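Local coordinates for protein LAO/AO transport system kinase (Escherichia coli, PDB 2P67) that belongs to the MeaB family of P-loop GTPases and forms a two-chain assembly in which a nucleotide-binding-type domain carries a long helical C-terminal extension, at residues L30-H35 against F120-P125; D299-Q304 against S324-T329. All coordinates share one frame; numbering follows the deposited sequence.

From the N terminus the chain first runs through helices, and the end of helix 21-32 supplies one side of contact 1. After 84 intervening residues, which include the first two strands of the parallel sheet, strand 119-124 brings residues 120-125 back to that helix and closes the loop. The rest of the P-loop domain follows, then the long helix 267-294 leads away from it to helix 296-310. A much shorter return of 19 residues closes contact 2 against helix 316-328, at the end of the modelled chain. The two closures therefore come in series, neither nested nor crossed, with centres 39 Å apart: one ties N-terminal helix to sheet edge, the other pairs the C-terminal helices.

Contact 1. Residues L30-H35 against F120-P125; sequences LVESRH and FIRPVP
Glu32 and Arg122 reach toward each other from opposite directions, OE1 meeting the guanidinium at its edge, and their salt bridge is the tight part. Arg122 NH1 lies 2.8 Å from Glu32 OE1, with an N-H...O angle of 157°. The bond runs close to the guanidinium plane but reaches OE1 from above the carboxylate plane, and the two flat groups are turned 57° against each other. Arg122 sends CG anti to its own backbone N (chi1 -171°) and then bends at chi2, which swings the guanidinium toward the helix end; Glu32 answers with a chain stretched out beyond CG. NH1 also bonds to Thr29 OG1, one helical turn before Glu32, so two bonds restrain its position.

What is bridged is the C-terminal end of helix 21-32 and strand 119-124, an outermost strand, within this chain, of the parallel sheet of the P-loop NTPase domain. On its inner side that strand hydrogen-bonds to Val89 and Ala91, and Val124 packs on helix 133-146.

Away from the salt bridge the fit is loose and water takes over. One water accepts from Arg122 NE at 3.1 Å and donates to Pro123 O at 2.8 Å and, at a longer 3.3 Å, to Glu32 OE2. Across the segments OE2 comes no nearer than 3.9 Å, to Pro123 O, with Pro125 CD at 4.1 Å; both prolines are exposed.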
# COMPACT_ATOMS: atom_id res chain seq x y z
N LEU A 30 -24.02 8.50 -23.92
CA LEU A 30 -23.13 8.16 -25.03
C LEU A 30 -21.85 7.48 -24.55
O LEU A 30 -21.43 6.47 -25.11
CB LEU A 30 -22.79 9.41 -25.85
CG LEU A 30 -21.84 9.25 -27.04
CD1 LEU A 30 -22.51 8.47 -28.16
CD2 LEU A 30 -21.38 10.62 -27.53
N VAL A 31 -21.23 8.06 -23.52
CA VAL A 31 -20.03 7.51 -22.88
C VAL A 31 -20.29 6.13 -22.25
O VAL A 31 -19.38 5.29 -22.16
CB VAL A 31 -19.44 8.54 -21.85
CG1 VAL A 31 -18.34 7.92 -20.99
CG2 VAL A 31 -18.94 9.76 -22.59
N GLU A 32 -21.53 5.88 -21.84
CA GLU A 32 -21.91 4.58 -21.26
C GLU A 32 -22.37 3.51 -22.27
O GLU A 32 -22.60 2.34 -21.89
CB GLU A 32 -23.00 4.80 -20.23
CG GLU A 32 -22.55 5.58 -19.01
CD GLU A 32 -23.66 5.72 -18.00
OE1 GLU A 32 -24.80 6.00 -18.44
OE2 GLU A 32 -23.39 5.54 -16.79
N SER A 33 -22.53 3.89 -23.53
CA SER A 33 -22.93 2.94 -24.57
C SER A 33 -21.79 2.02 -24.98
O SER A 33 -20.65 2.46 -25.11
CB SER A 33 -23.45 3.68 -25.79
OG SER A 33 -23.86 2.76 -26.79
N ARG A 34 -22.11 0.75 -25.18
CA ARG A 34 -21.14 -0.24 -25.66
C ARG A 34 -21.20 -0.44 -27.19
O ARG A 34 -20.43 -1.20 -27.76
CB ARG A 34 -21.33 -1.56 -24.92
CG ARG A 34 -20.93 -1.47 -23.44
CD ARG A 34 -20.91 -2.83 -22.78
NE ARG A 34 -22.26 -3.37 -22.63
CZ ARG A 34 -23.04 -3.16 -21.57
NH1 ARG A 34 -22.61 -2.41 -20.55
NH2 ARG A 34 -24.25 -3.70 -21.53
N HIS A 35 -22.13 0.25 -27.84
CA HIS A 35 -22.18 0.27 -29.29
C HIS A 35 -20.87 0.83 -29.85
O HIS A 35 -20.49 1.96 -29.51
CB HIS A 35 -23.37 1.09 -29.77
CG HIS A 35 -23.64 0.99 -31.24
ND1 HIS A 35 -23.79 -0.21 -31.89
CD2 HIS A 35 -23.81 1.96 -32.17
CE1 HIS A 35 -24.02 0.01 -33.17
NE2 HIS A 35 -24.05 1.32 -33.37
N PHE A 120 -27.00 18.07 -10.26
CA PHE A 120 -27.04 17.06 -11.31
C PHE A 120 -26.55 15.77 -10.64
O PHE A 120 -25.42 15.72 -10.16
CB PHE A 120 -26.11 17.46 -12.47
CG PHE A 120 -26.27 16.61 -13.71
CD1 PHE A 120 -27.09 17.03 -14.76
CD2 PHE A 120 -25.57 15.40 -13.84
CE1 PHE A 120 -27.24 16.24 -15.93
CE2 PHE A 120 -25.71 14.61 -14.99
CZ PHE A 120 -26.56 15.04 -16.04
N ILE A 121 -27.39 14.73 -10.63
CA ILE A 121 -27.05 13.46 -9.99
C ILE A 121 -27.02 12.30 -11.00
O ILE A 121 -28.00 12.10 -11.73
CB ILE A 121 -28.05 13.12 -8.83
CG1 ILE A 121 -28.17 14.28 -7.84
CG2 ILE A 121 -27.64 11.82 -8.12
CD1 ILE A 121 -29.50 14.32 -7.09
N ARG A 122 -25.92 11.54 -11.05
CA ARG A 122 -25.80 10.42 -11.99
C ARG A 122 -25.16 9.19 -11.33
O ARG A 122 -24.10 9.31 -10.73
CB ARG A 122 -24.96 10.85 -13.21
CG ARG A 122 -24.94 9.85 -14.36
CD ARG A 122 -26.25 9.88 -15.17
NE ARG A 122 -26.15 8.95 -16.30
CZ ARG A 122 -26.58 9.21 -17.54
NH1 ARG A 122 -26.41 8.28 -18.47
NH2 ARG A 122 -27.16 10.38 -17.85
N PRO A 123 -25.81 8.01 -11.45
CA PRO A 123 -25.24 6.77 -10.92
C PRO A 123 -24.23 6.11 -11.87
O PRO A 123 -24.35 6.20 -13.10
CB PRO A 123 -26.48 5.87 -10.75
CG PRO A 123 -27.35 6.31 -11.93
CD PRO A 123 -27.16 7.79 -12.02
N VAL A 124 -23.24 5.45 -11.29
CA VAL A 124 -22.28 4.67 -12.05
C VAL A 124 -22.41 3.20 -11.63
O VAL A 124 -22.21 2.89 -10.46
CB VAL A 124 -20.83 5.17 -11.82
CG1 VAL A 124 -19.85 4.33 -12.60
CG2 VAL A 124 -20.73 6.62 -12.18
N PRO A 125 -22.80 2.31 -12.57
CA PRO A 125 -22.93 0.87 -12.29
C PRO A 125 -21.58 0.19 -12.00
O PRO A 125 -20.57 0.54 -12.63
CB PRO A 125 -23.55 0.30 -13.58
CG PRO A 125 -23.22 1.28 -14.64
CD PRO A 125 -23.15 2.63 -13.97
O HOH W 1 -26.23 6.09 -15.21

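Contact 2. Residues D299-Q304 against S324-T329; sequences DRYYRQ and SEFIQT
Segments 299-304 and 324-329, of helices 296-310 and 316-328, run roughly antiparallel and come closest at Tyr301 and Phe326, whose CA atoms are 8.3 Å apart, room enough for two aromatic rings between the backbones. Those two side chains make the whole direct contact between the segments. Their rings form an offset stack, with centroids 4.5 Å apart and planes 15° from parallel. Phe326 CD1 sits over the centre of the tyrosine ring and lies 3.7 Å from Tyr301 CG. Because the side chains slide past each other in opposite directions, each ring also reaches back to the other's root: Tyr301 CE2 is 3.8 Å from Phe326 CB, while Tyr301 CB rests over the phenylalanine face, 4.2 Å from the ring centroid, in a CH-pi contact. Both residues hold CG anti to the backbone N (chi1 -167° for Tyr301, -172° for Phe326), which carries both rings into the gap between the helices, face against face. Tyr301 packs further on Gln322 and Leu323.

Polar bonds within each segment lie apart from the stack. Arg303 grips Asp299, one turn earlier on the helix, side-on: NE and NH1 both donate to OD2 from the same face of the carboxylate. Near the chain end, Thr329 N and Thr329 OG1 reach Glu325 O from opposite faces of the carbonyl plane. Ile327 and Gln328 turn instead to Val288 and His291 of the second subunit. The arrangement is a helical hairpin, helices 296-310 and 316-328 folded back on one another and joined here by a stacked pair of partly exposed aromatic rings.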
# COMPACT_ATOMS: atom_id res chain seq x y z
N ASP A 299 -0.99 -19.25 -17.14
CA ASP A 299 -1.67 -19.47 -15.87
C ASP A 299 -1.37 -20.88 -15.35
O ASP A 299 -1.11 -21.06 -14.15
CB ASP A 299 -3.18 -19.26 -16.01
CG ASP A 299 -3.95 -19.69 -14.77
OD1 ASP A 299 -3.79 -19.05 -13.71
OD2 ASP A 299 -4.70 -20.69 -14.85
N ARG A 300 -1.40 -21.85 -16.25
CA ARG A 300 -1.12 -23.25 -15.92
C ARG A 300 0.32 -23.43 -15.44
O ARG A 300 0.55 -23.98 -14.36
CB ARG A 300 -1.42 -24.13 -17.15
CG ARG A 300 -1.06 -25.61 -16.99
CD ARG A 300 -1.71 -26.47 -18.08
NE ARG A 300 -3.17 -26.46 -17.99
CZ ARG A 300 -3.99 -25.94 -18.91
NH1 ARG A 300 -3.51 -25.39 -20.02
NH2 ARG A 300 -5.30 -25.98 -18.72
N TYR A 301 1.27 -22.93 -16.23
CA TYR A 301 2.69 -23.01 -15.90
C TYR A 301 3.03 -22.25 -14.62
O TYR A 301 3.84 -22.71 -13.80
CB TYR A 301 3.51 -22.45 -17.06
CG TYR A 301 4.98 -22.76 -16.95
CD1 TYR A 301 5.47 -24.02 -17.32
CD2 TYR A 301 5.89 -21.82 -16.47
CE1 TYR A 301 6.81 -24.32 -17.23
CE2 TYR A 301 7.25 -22.12 -16.36
CZ TYR A 301 7.70 -23.38 -16.75
OH TYR A 301 9.02 -23.70 -16.67
N TYR A 302 2.39 -21.09 -14.44
CA TYR A 302 2.55 -20.30 -13.21
C TYR A 302 2.09 -21.09 -11.97
O TYR A 302 2.79 -21.13 -10.96
CB TYR A 302 1.81 -18.95 -13.33
CG TYR A 302 1.97 -18.10 -12.10
CD1 TYR A 302 3.15 -17.39 -11.87
CD2 TYR A 302 0.94 -17.98 -11.18
CE1 TYR A 302 3.32 -16.60 -10.73
CE2 TYR A 302 1.09 -17.19 -10.03
CZ TYR A 302 2.29 -16.52 -9.81
OH TYR A 302 2.43 -15.74 -8.69
N ARG A 303 0.92 -21.72 -12.07
CA ARG A 303 0.37 -22.46 -10.95
C ARG A 303 1.20 -23.71 -10.63
O ARG A 303 1.38 -24.03 -9.46
CB ARG A 303 -1.11 -22.81 -11.17
CG ARG A 303 -2.06 -21.60 -11.04
CD ARG A 303 -3.54 -22.00 -11.18
NE ARG A 303 -3.93 -22.20 -12.58
CZ ARG A 303 -4.19 -23.38 -13.14
NH1 ARG A 303 -4.53 -23.45 -14.42
NH2 ARG A 303 -4.13 -24.50 -12.42
N GLN A 304 1.70 -24.39 -11.65
CA GLN A 304 2.61 -25.53 -11.46
C GLN A 304 3.94 -25.11 -10.83
O GLN A 304 4.50 -25.85 -10.02
CB GLN A 304 2.84 -26.28 -12.78
CG GLN A 304 1.61 -27.04 -13.32
CD GLN A 304 0.96 -27.97 -12.29
OE1 GLN A 304 -0.24 -27.86 -12.02
NE2 GLN A 304 1.73 -28.89 -11.71
N SER A 324 10.46 -16.55 -16.02
CA SER A 324 11.04 -15.56 -16.93
C SER A 324 11.33 -16.15 -18.30
O SER A 324 11.01 -15.55 -19.33
CB SER A 324 12.34 -14.99 -16.35
OG SER A 324 12.09 -14.21 -15.20
N GLU A 325 11.95 -17.32 -18.31
CA GLU A 325 12.22 -18.04 -19.56
C GLU A 325 10.94 -18.37 -20.32
O GLU A 325 10.88 -18.18 -21.54
CB GLU A 325 13.03 -19.31 -19.29
CG GLU A 325 14.44 -19.05 -18.78
CD GLU A 325 15.24 -20.31 -18.47
OE1 GLU A 325 14.67 -21.43 -18.42
OE2 GLU A 325 16.47 -20.18 -18.28
N PHE A 326 9.92 -18.86 -19.61
CA PHE A 326 8.63 -19.13 -20.23
C PHE A 326 8.06 -17.88 -20.90
O PHE A 326 7.58 -17.94 -22.04
CB PHE A 326 7.63 -19.69 -19.23
CG PHE A 326 6.34 -20.18 -19.85
CD1 PHE A 326 6.18 -21.52 -20.20
CD2 PHE A 326 5.28 -19.30 -20.07
CE1 PHE A 326 5.00 -21.97 -20.77
CE2 PHE A 326 4.09 -19.74 -20.64
CZ PHE A 326 3.94 -21.08 -20.99
N ILE A 327 8.14 -16.74 -20.21
CA ILE A 327 7.66 -15.46 -20.74
C ILE A 327 8.44 -14.99 -21.97
O ILE A 327 7.83 -14.60 -22.97
CB ILE A 327 7.60 -14.37 -19.64
CG1 ILE A 327 6.50 -14.70 -18.63
CG2 ILE A 327 7.37 -12.97 -20.24
CD1 ILE A 327 6.75 -14.17 -17.25
N GLN A 328 9.78 -15.05 -21.91
CA GLN A 328 10.65 -14.67 -23.03
C GLN A 328 10.38 -15.51 -24.26
O GLN A 328 10.35 -15.00 -25.38
CB GLN A 328 12.13 -14.81 -22.66
CG GLN A 328 12.59 -13.97 -21.46
CD GLN A 328 12.21 -12.52 -21.58
OE1 GLN A 328 12.53 -11.86 -22.58
NE2 GLN A 328 11.52 -12.00 -20.56
N THR A 329 10.20 -16.81 -24.04
CA THR A 329 9.87 -17.79 -25.08
C THR A 329 8.36 -17.81 -25.29
O THR A 329 7.88 -18.26 -26.33
CB THR A 329 10.37 -19.20 -24.66
OG1 THR A 329 11.73 -19.11 -24.25
CG2 THR A 329 10.25 -20.21 -25.79